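Local coordinates for HTH-type transcriptional activator AmpR (Pseudomonas aeruginosa PAO1, PDB 5MMH), which activates transcription of the AmpC beta-lactamase gene by binding its promoter, and senses cell-wall-derived muropeptides through the LysR-type effector domain described here, at residues A[24-29]-A[208-213]; A[31-36]-A[200-205]; A[39-44]-A[193-198]. All blocks are in the same frame, centred on the assembly; numbering follows the deposited sequence.

Interaction 1. Residues A[24-29]-A[208-213]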
loop_
_atom_site.group_PDB
_atom_site.type_symbol
_atom_site.label_atom_id
_atom_site.label_comp_id
_atom_site.label_asym_id
_atom_site.label_seq_id
_atom_site.Cartn_x
_atom_site.Cartn_y
_atom_site.Cartn_z
ATOM N N VAL A 24 5.991 5.091 5.612
ATOM C CA VAL A 24 5.075 5.318 6.728
ATOM C C VAL A 24 5.537 4.576 7.972
ATOM O O VAL A 24 5.334 5.067 9.079
ATOM C CB VAL A 24 3.611 4.961 6.384
ATOM C CG1 VAL A 24 3.134 5.778 5.213
ATOM C CG2 VAL A 24 3.454 3.507 6.074
ATOM N N GLY A 25 6.197 3.424 7.827
ATOM C CA GLY A 25 6.693 2.738 9.009
ATOM C C GLY A 25 7.965 3.317 9.620
ATOM O O GLY A 25 8.238 3.046 10.798
ATOM N N TRP A 26 8.757 4.098 8.859
ATOM C CA TRP A 26 10.106 4.468 9.319
ATOM C C TRP A 26 10.554 5.881 8.957
ATOM O O TRP A 26 11.018 6.629 9.818
ATOM C CB TRP A 26 11.141 3.473 8.775
ATOM C CG TRP A 26 12.488 3.528 9.471
ATOM C CD1 TRP A 26 12.872 2.808 10.572
ATOM C CD2 TRP A 26 13.619 4.344 9.114
ATOM N NE1 TRP A 26 14.168 3.122 10.923
ATOM C CE2 TRP A 26 14.650 4.059 10.046
ATOM C CE3 TRP A 26 13.855 5.292 8.114
ATOM C CZ2 TRP A 26 15.890 4.685 9.999
ATOM C CZ3 TRP A 26 15.085 5.898 8.050
ATOM C CH2 TRP A 26 16.103 5.591 8.988
ATOM N N LEU A 27 10.440 6.268 7.691
ATOM C CA LEU A 27 10.999 7.553 7.289
ATOM C C LEU A 27 10.218 8.720 7.883
ATOM O O LEU A 27 10.816 9.679 8.396
ATOM C CB LEU A 27 11.025 7.658 5.768
ATOM C CG LEU A 27 11.721 8.885 5.207
ATOM C CD1 LEU A 27 13.223 8.887 5.588
ATOM C CD2 LEU A 27 11.543 8.939 3.701
ATOM N N LEU A 28 8.889 8.666 7.812
ATOM C CA LEU A 28 8.056 9.813 8.165
ATOM C C LEU A 28 8.143 10.132 9.654
ATOM O O LEU A 28 8.126 11.319 10.004
ATOM C CB LEU A 28 6.593 9.592 7.757
ATOM C CG LEU A 28 6.195 9.741 6.281
ATOM C CD1 LEU A 28 4.692 9.574 6.127
ATOM C CD2 LEU A 28 6.619 11.060 5.668
ATOM N N PRO A 29 8.202 9.134 10.551
ATOM C CA PRO A 29 8.485 9.438 11.970
ATOM C C PRO A 29 9.785 10.191 12.210
ATOM O O PRO A 29 9.913 10.843 13.253
ATOM C CB PRO A 29 8.540 8.053 12.631
ATOM C CG PRO A 29 7.637 7.206 11.792
ATOM C CD PRO A 29 7.782 7.722 10.377
ATOM N N ALA A 208 22.147 4.055 10.827
ATOM C CA ALA A 208 23.087 3.415 11.741
ATOM C C ALA A 208 22.464 3.210 13.112
ATOM O O ALA A 208 22.700 2.188 13.755
ATOM C CB ALA A 208 24.372 4.240 11.851
ATOM N N VAL A 209 21.653 4.168 13.575
ATOM C CA VAL A 209 20.951 3.995 14.846
ATOM C C VAL A 209 19.969 2.834 14.760
ATOM O O VAL A 209 19.717 2.140 15.751
ATOM C CB VAL A 209 20.244 5.313 15.239
ATOM C CG1 VAL A 209 19.285 5.092 16.425
ATOM C CG2 VAL A 209 21.280 6.407 15.541
ATOM N N GLU A 210 19.397 2.591 13.579
ATOM C CA GLU A 210 18.426 1.510 13.478
ATOM C C GLU A 210 19.143 0.162 13.478
ATOM O O GLU A 210 18.770 -0.752 14.221
ATOM C CB GLU A 210 17.548 1.705 12.227
ATOM C CG GLU A 210 16.562 0.559 11.898
ATOM C CD GLU A 210 15.324 0.462 12.832
ATOM O OE1 GLU A 210 14.678 -0.610 12.840
ATOM O OE2 GLU A 210 14.988 1.432 13.548
ATOM N N ALA A 211 20.206 0.031 12.676
ATOM C CA ALA A 211 20.930 -1.235 12.646
ATOM C C ALA A 211 21.514 -1.540 14.011
ATOM O O ALA A 211 21.470 -2.680 14.475
ATOM C CB ALA A 211 22.032 -1.198 11.584
ATOM N N ARG A 212 22.061 -0.516 14.666
ATOM C CA ARG A 212 22.609 -0.650 16.015
ATOM C C ARG A 212 21.538 -1.110 16.998
ATOM O O ARG A 212 21.786 -1.977 17.845
ATOM C CB ARG A 212 23.179 0.711 16.413
ATOM C CG ARG A 212 24.133 0.824 17.534
ATOM C CD ARG A 212 24.635 2.277 17.541
ATOM N NE ARG A 212 25.545 2.517 16.421
ATOM C CZ ARG A 212 25.610 3.635 15.690
ATOM N NH1 ARG A 212 24.785 4.663 15.921
ATOM N NH2 ARG A 212 26.513 3.712 14.713
ATOM N N GLY A 213 20.322 -0.561 16.868
ATOM C CA GLY A 213 19.244 -0.901 17.778
ATOM C C GLY A 213 18.861 -2.370 17.760
ATOM O O GLY A 213 18.441 -2.916 18.788
#
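Trp26 and Glu210 bridge two helices of the periplasmic-binding-protein-like effector domain of this LysR-type regulator: helix 20-37, near the start of the chain, and the C-terminal helix 194-215. The backbones stay well apart, with CA of Trp26 9.8 Å from CA of Glu210, so two long side chains span the gap. Trp26 has CG anti to N (chi1 -164°), and with chi2 near a right angle the indole reaches across with NE1 nearest the glutamate. Its NE1 donates to Glu210 OE2 at 3.2 Å, a weak bond with an N-H...O angle of 156°. The acceptor lies in the indole plane, whereas the carboxylate stands perpendicular to the ring. Glu210 starts out extended and bends at chi2 (74°), which brings OE2 to the N-H; the two side chains pass alongside, running opposite ways. The stronger polar partner of Glu210 is Arg214, salt-bridged to the other oxygen, OE1, which probably orients the group. Arg30 makes a cation-pi contact with Trp26. The aliphatic part of the glutamate comes close too, to one side of the indole plane: CB of Glu210 is 4.1 Å from Trp26 CZ2, and its CG is 3.6 Å from Trp26 NE1.

Interaction 2. Residues A[31-36]-A[200-205]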
loop_
_atom_site.group_PDB
_atom_site.type_symbol
_atom_site.label_atom_id
_atom_site.label_comp_id
_atom_site.label_asym_id
_atom_site.label_seq_id
_atom_site.Cartn_x
_atom_site.Cartn_y
_atom_site.Cartn_z
ATOM N N LEU A 31 11.328 12.272 9.684
ATOM C CA LEU A 31 11.604 13.302 8.690
ATOM C C LEU A 31 11.551 14.693 9.295
ATOM O O LEU A 31 12.184 15.614 8.777
ATOM C CB LEU A 31 10.615 13.207 7.532
ATOM C CG LEU A 31 11.176 13.649 6.178
ATOM C CD1 LEU A 31 12.565 13.021 5.881
ATOM C CD2 LEU A 31 10.184 13.292 5.079
ATOM N N GLU A 32 10.791 14.868 10.372
ATOM C CA GLU A 32 10.792 16.144 11.068
ATOM C C GLU A 32 12.200 16.516 11.530
ATOM O O GLU A 32 12.590 17.685 11.451
ATOM C CB GLU A 32 9.812 16.073 12.234
ATOM C CG GLU A 32 9.266 17.406 12.674
ATOM C CD GLU A 32 7.954 17.267 13.444
ATOM O OE1 GLU A 32 6.879 17.254 12.796
ATOM O OE2 GLU A 32 7.993 17.160 14.695
ATOM N N ASP A 33 12.997 15.526 11.960
ATOM C CA ASP A 33 14.393 15.788 12.328
ATOM C C ASP A 33 15.195 16.314 11.143
ATOM O O ASP A 33 16.002 17.236 11.296
ATOM C CB ASP A 33 15.052 14.518 12.889
ATOM C CG ASP A 33 16.513 14.735 13.291
ATOM O OD1 ASP A 33 16.729 15.303 14.374
ATOM O OD2 ASP A 33 17.450 14.323 12.551
ATOM N N PHE A 34 14.997 15.732 9.957
ATOM C CA PHE A 34 15.722 16.193 8.773
ATOM C C PHE A 34 15.363 17.631 8.418
ATOM O O PHE A 34 16.244 18.429 8.078
ATOM C CB PHE A 34 15.444 15.278 7.575
ATOM C CG PHE A 34 15.964 15.821 6.266
ATOM C CD1 PHE A 34 17.320 15.782 5.971
ATOM C CD2 PHE A 34 15.099 16.387 5.344
ATOM C CE1 PHE A 34 17.805 16.292 4.783
ATOM C CE2 PHE A 34 15.571 16.891 4.145
ATOM C CZ PHE A 34 16.922 16.842 3.861
ATOM N N GLN A 35 14.075 17.980 8.470
ATOM C CA GLN A 35 13.670 19.323 8.059
ATOM C C GLN A 35 14.154 20.385 9.039
ATOM O O GLN A 35 14.435 21.512 8.626
ATOM C CB GLN A 35 12.148 19.391 7.887
ATOM C CG GLN A 35 11.591 18.120 7.238
ATOM C CD GLN A 35 10.438 18.343 6.272
ATOM O OE1 GLN A 35 10.636 18.772 5.131
ATOM N NE2 GLN A 35 9.225 18.031 6.721
ATOM N N ALA A 36 14.262 20.049 10.328
ATOM C CA ALA A 36 14.858 20.978 11.288
ATOM C C ALA A 36 16.326 21.224 10.966
ATOM O O ALA A 36 16.774 22.371 10.883
ATOM C CB ALA A 36 14.700 20.446 12.715
ATOM N N ARG A 200 21.762 12.283 2.152
ATOM C CA ARG A 200 22.447 11.006 2.355
ATOM C C ARG A 200 23.139 10.942 3.722
ATOM O O ARG A 200 23.050 9.929 4.431
ATOM C CB ARG A 200 23.435 10.808 1.205
ATOM C CG ARG A 200 24.410 9.664 1.294
ATOM C CD ARG A 200 25.569 9.954 0.330
ATOM N NE ARG A 200 26.753 9.171 0.653
ATOM C CZ ARG A 200 27.441 8.434 -0.217
ATOM N NH1 ARG A 200 28.509 7.746 0.191
ATOM N NH2 ARG A 200 27.069 8.391 -1.495
ATOM N N GLY A 201 23.802 12.022 4.126
ATOM C CA GLY A 201 24.480 12.006 5.412
ATOM C C GLY A 201 23.513 11.817 6.564
ATOM O O GLY A 201 23.710 10.958 7.429
ATOM N N TRP A 202 22.429 12.593 6.567
ATOM C CA TRP A 202 21.412 12.446 7.601
ATOM C C TRP A 202 20.772 11.062 7.571
ATOM O O TRP A 202 20.511 10.464 8.624
ATOM C CB TRP A 202 20.349 13.533 7.437
ATOM C CG TRP A 202 19.180 13.329 8.323
ATOM C CD1 TRP A 202 19.031 13.792 9.597
ATOM C CD2 TRP A 202 17.987 12.609 8.016
ATOM N NE1 TRP A 202 17.838 13.390 10.103
ATOM C CE2 TRP A 202 17.171 12.661 9.155
ATOM C CE3 TRP A 202 17.539 11.907 6.890
ATOM C CZ2 TRP A 202 15.912 12.063 9.201
ATOM C CZ3 TRP A 202 16.297 11.313 6.934
ATOM C CH2 TRP A 202 15.490 11.401 8.079
ATOM N N LEU A 203 20.512 10.524 6.377
ATOM C CA LEU A 203 19.826 9.233 6.316
ATOM C C LEU A 203 20.724 8.100 6.799
ATOM O O LEU A 203 20.244 7.150 7.436
ATOM C CB LEU A 203 19.337 8.952 4.901
ATOM C CG LEU A 203 18.632 7.617 4.658
ATOM C CD1 LEU A 203 17.278 7.571 5.356
ATOM C CD2 LEU A 203 18.496 7.406 3.161
ATOM N N LEU A 204 22.026 8.179 6.499
ATOM C CA LEU A 204 22.967 7.161 6.974
ATOM C C LEU A 204 23.110 7.192 8.491
ATOM O O LEU A 204 23.198 6.140 9.128
ATOM C CB LEU A 204 24.328 7.350 6.308
ATOM C CG LEU A 204 24.324 6.942 4.833
ATOM C CD1 LEU A 204 25.677 7.211 4.170
ATOM C CD2 LEU A 204 23.944 5.472 4.687
ATOM N N GLU A 205 23.167 8.383 9.082
ATOM C CA GLU A 205 23.168 8.492 10.540
ATOM C C GLU A 205 21.943 7.805 11.140
ATOM O O GLU A 205 22.061 6.963 12.037
ATOM C CB GLU A 205 23.203 9.960 10.940
ATOM C CG GLU A 205 23.264 10.201 12.430
ATOM C CD GLU A 205 23.394 11.679 12.744
ATOM O OE1 GLU A 205 22.470 12.247 13.373
ATOM O OE2 GLU A 205 24.416 12.277 12.329
#
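Trp202 meets helix 20-37 at its indole N-H and on one ring face. NE1 donates to Asp33 OD2 at 2.6 Å with an N-H...O angle of 158°; the oxygen lies in the ring plane and receives through its anti lone pair, and carboxylate and indole are nearly coplanar. Over the face, Phe34 CB forms a CH-pi contact, 3.6 Å from the centroid of the six-membered ring of Trp202. The phenyl ring itself meets the indole at a slant, through Phe34 CD1 3.8 Å from Trp202 CD2. At the far end of the indole, Leu31 CD1 approaches Trp202 CH2 at 4.0 Å. With CG anti to N (chi1 171°), Trp202 extends its indole from its helix toward helix 20-37. In the next shell, Arg37 bridges the acids: it pairs with Asp33 OD2 and with Glu205 OE1, which would offset the like charges of two oxygens, Asp33 OD2 and Glu205 OE1, 5.5 Å apart. The short helix segments run roughly antiparallel, their directions 142° apart and their axes 10.9 Å at closest approach. Beneath them lies the mixed sheet of the periplasmic-binding-protein-like effector domain: Leu31 and Phe34 rest on strand 42-48, while Leu203 packs on strands 61-66 and 73-86.

Interaction 3. Residues A[39-44]-A[193-198]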
loop_
_atom_site.group_PDB
_atom_site.type_symbol
_atom_site.label_atom_id
_atom_site.label_comp_id
_atom_site.label_asym_id
_atom_site.label_seq_id
_atom_site.Cartn_x
_atom_site.Cartn_y
_atom_site.Cartn_z
ATOM N N PRO A 39 16.809 23.271 6.937
ATOM C CA PRO A 39 15.594 24.064 6.660
ATOM C C PRO A 39 15.494 24.538 5.229
ATOM O O PRO A 39 14.391 24.834 4.751
ATOM C CB PRO A 39 15.726 25.263 7.606
ATOM C CG PRO A 39 17.161 25.261 8.059
ATOM C CD PRO A 39 17.646 23.863 7.983
ATOM N N PHE A 40 16.619 24.613 4.541
ATOM C CA PHE A 40 16.780 25.184 3.210
ATOM C C PHE A 40 16.542 24.188 2.078
ATOM O O PHE A 40 16.415 24.605 0.918
ATOM C CB PHE A 40 18.207 25.737 3.082
ATOM C CG PHE A 40 19.279 24.687 3.302
ATOM C CD1 PHE A 40 20.127 24.307 2.265
ATOM C CD2 PHE A 40 19.408 24.043 4.543
ATOM C CE1 PHE A 40 21.105 23.316 2.473
ATOM C CE2 PHE A 40 20.367 23.067 4.758
ATOM C CZ PHE A 40 21.221 22.696 3.725
ATOM N N ILE A 41 16.534 22.890 2.365
ATOM C CA ILE A 41 16.280 21.881 1.351
ATOM C C ILE A 41 14.777 21.717 1.217
ATOM O O ILE A 41 14.064 21.494 2.206
ATOM C CB ILE A 41 16.943 20.546 1.709
ATOM C CG1 ILE A 41 18.473 20.679 1.739
ATOM C CG2 ILE A 41 16.463 19.463 0.716
ATOM C CD1 ILE A 41 19.190 19.397 2.060
ATOM N N ASP A 42 14.294 21.828 -0.002
ATOM C CA ASP A 42 12.876 21.651 -0.270
ATOM C C ASP A 42 12.721 20.220 -0.790
ATOM O O ASP A 42 13.093 19.896 -1.920
ATOM C CB ASP A 42 12.396 22.707 -1.258
ATOM C CG ASP A 42 11.006 22.461 -1.766
ATOM O OD1 ASP A 42 10.680 22.935 -2.875
ATOM O OD2 ASP A 42 10.223 21.771 -1.076
ATOM N N LEU A 43 12.230 19.345 0.089
ATOM C CA LEU A 43 12.144 17.914 -0.181
ATOM C C LEU A 43 10.815 17.578 -0.849
ATOM O O LEU A 43 9.758 18.007 -0.383
ATOM C CB LEU A 43 12.284 17.116 1.118
ATOM C CG LEU A 43 12.219 15.606 1.118
ATOM C CD1 LEU A 43 13.378 15.047 0.346
ATOM C CD2 LEU A 43 12.262 15.164 2.546
ATOM N N ARG A 44 10.876 16.842 -1.954
ATOM C CA ARG A 44 9.687 16.291 -2.592
ATOM C C ARG A 44 9.707 14.777 -2.402
ATOM O O ARG A 44 10.375 14.047 -3.141
ATOM C CB ARG A 44 9.618 16.681 -4.066
ATOM C CG ARG A 44 8.893 18.006 -4.334
ATOM C CD ARG A 44 9.814 19.136 -4.055
ATOM N NE ARG A 44 9.360 20.377 -4.673
ATOM C CZ ARG A 44 9.614 20.681 -5.937
ATOM N NH1 ARG A 44 10.240 19.771 -6.684
ATOM N NH2 ARG A 44 9.227 21.827 -6.446
ATOM N N THR A 193 24.007 15.957 -6.242
ATOM C CA THR A 193 23.962 17.375 -5.931
ATOM C C THR A 193 24.303 17.580 -4.459
ATOM O O THR A 193 24.485 16.628 -3.696
ATOM C CB THR A 193 22.584 17.945 -6.249
ATOM O OG1 THR A 193 21.644 17.422 -5.301
ATOM C CG2 THR A 193 22.151 17.556 -7.675
ATOM N N SER A 194 24.359 18.839 -4.044
ATOM C CA SER A 194 24.712 19.134 -2.662
ATOM C C SER A 194 23.566 18.799 -1.704
ATOM O O SER A 194 23.804 18.290 -0.598
ATOM C CB SER A 194 25.135 20.595 -2.545
ATOM O OG SER A 194 24.941 21.073 -1.233
ATOM N N ALA A 195 22.313 19.047 -2.105
ATOM C CA ALA A 195 21.194 18.641 -1.252
ATOM C C ALA A 195 21.129 17.126 -1.130
ATOM O O ALA A 195 20.864 16.599 -0.043
ATOM C CB ALA A 195 19.867 19.186 -1.782
ATOM N N MET A 196 21.389 16.410 -2.230
ATOM C CA MET A 196 21.502 14.958 -2.166
ATOM C C MET A 196 22.544 14.524 -1.138
ATOM O O MET A 196 22.288 13.633 -0.317
ATOM C CB MET A 196 21.858 14.390 -3.542
ATOM C CG MET A 196 20.710 14.337 -4.531
ATOM S SD MET A 196 21.295 14.083 -6.215
ATOM C CE MET A 196 21.817 12.381 -6.142
ATOM N N LEU A 197 23.734 15.137 -1.170
ATOM C CA LEU A 197 24.774 14.743 -0.219
ATOM C C LEU A 197 24.323 15.003 1.207
ATOM O O LEU A 197 24.509 14.153 2.087
ATOM C CB LEU A 197 26.096 15.469 -0.521
ATOM C CG LEU A 197 26.742 14.936 -1.811
ATOM C CD1 LEU A 197 27.937 15.757 -2.284
ATOM C CD2 LEU A 197 27.127 13.479 -1.628
ATOM N N ALA A 198 23.681 16.150 1.446
ATOM C CA ALA A 198 23.175 16.433 2.780
ATOM C C ALA A 198 22.160 15.381 3.207
ATOM O O ALA A 198 22.234 14.849 4.322
ATOM C CB ALA A 198 22.558 17.831 2.819
#
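Ile41 packs against Ala195 and Ala198 of helix 194-215 through van der Waals contact, with no hydrogen bond across. From CB, which is 4.8 Å from Ala195 CB, the side chain divides. Its CG2 branch stands 4.2 Å from Ala195 CB. The longer branch starts with CG1 anti to the carbonyl carbon (chi1 -64°); CG1 comes within 4.1 Å of Ala195 CB and also lies 3.8 Å above the plane of the Phe40 ring, offset toward its rim. With chi2 extended at -179°, CD1 is carried straight on to the helix, where it meets both alanine methyls, Ala195 CB at 3.9 Å and Ala198 CB at 3.8 Å, and lies 3.9 Å from Ala195 O. The two alanines are three residues apart, so one methyl touches both near the same side of the helix. That helix begins with a capping box: Thr193 OG1 accepts from Met196 N at 3.2 Å, and Met196 SD accepts weakly from Thr193 N. Ile41 immediately precedes strand 42-48, whose Asp42 is salt-bridged to Arg132 of the second subunit. Ile41 also touches Leu14 of strand 13-19 and Phe34 of helix 20-37, joining the effector domain's sheet edge to its last helix.

The three contacts run along helix 194-215, with the centre of interaction 2 about 11 Å from that of interaction 1 and 10 Å from that of interaction 3; the outer two are about 20 Å apart. They are nested along the chain, 39-44/193-198 inside 31-36/200-205 inside 24-29/208-213, as expected when the C-terminal helix runs back beside helix 20-37 and the start of strand 42-48. Packing is continuous: Trp26 touches Leu203, and Leu27 touches both Trp202 and Leu203, between interactions 1 and 2, and Phe34 touches Ile41 between 2 and 3. The last helix is thereby tied to an early part of the effector domain, while segments 24-29 and 39-44 also touch the second subunit.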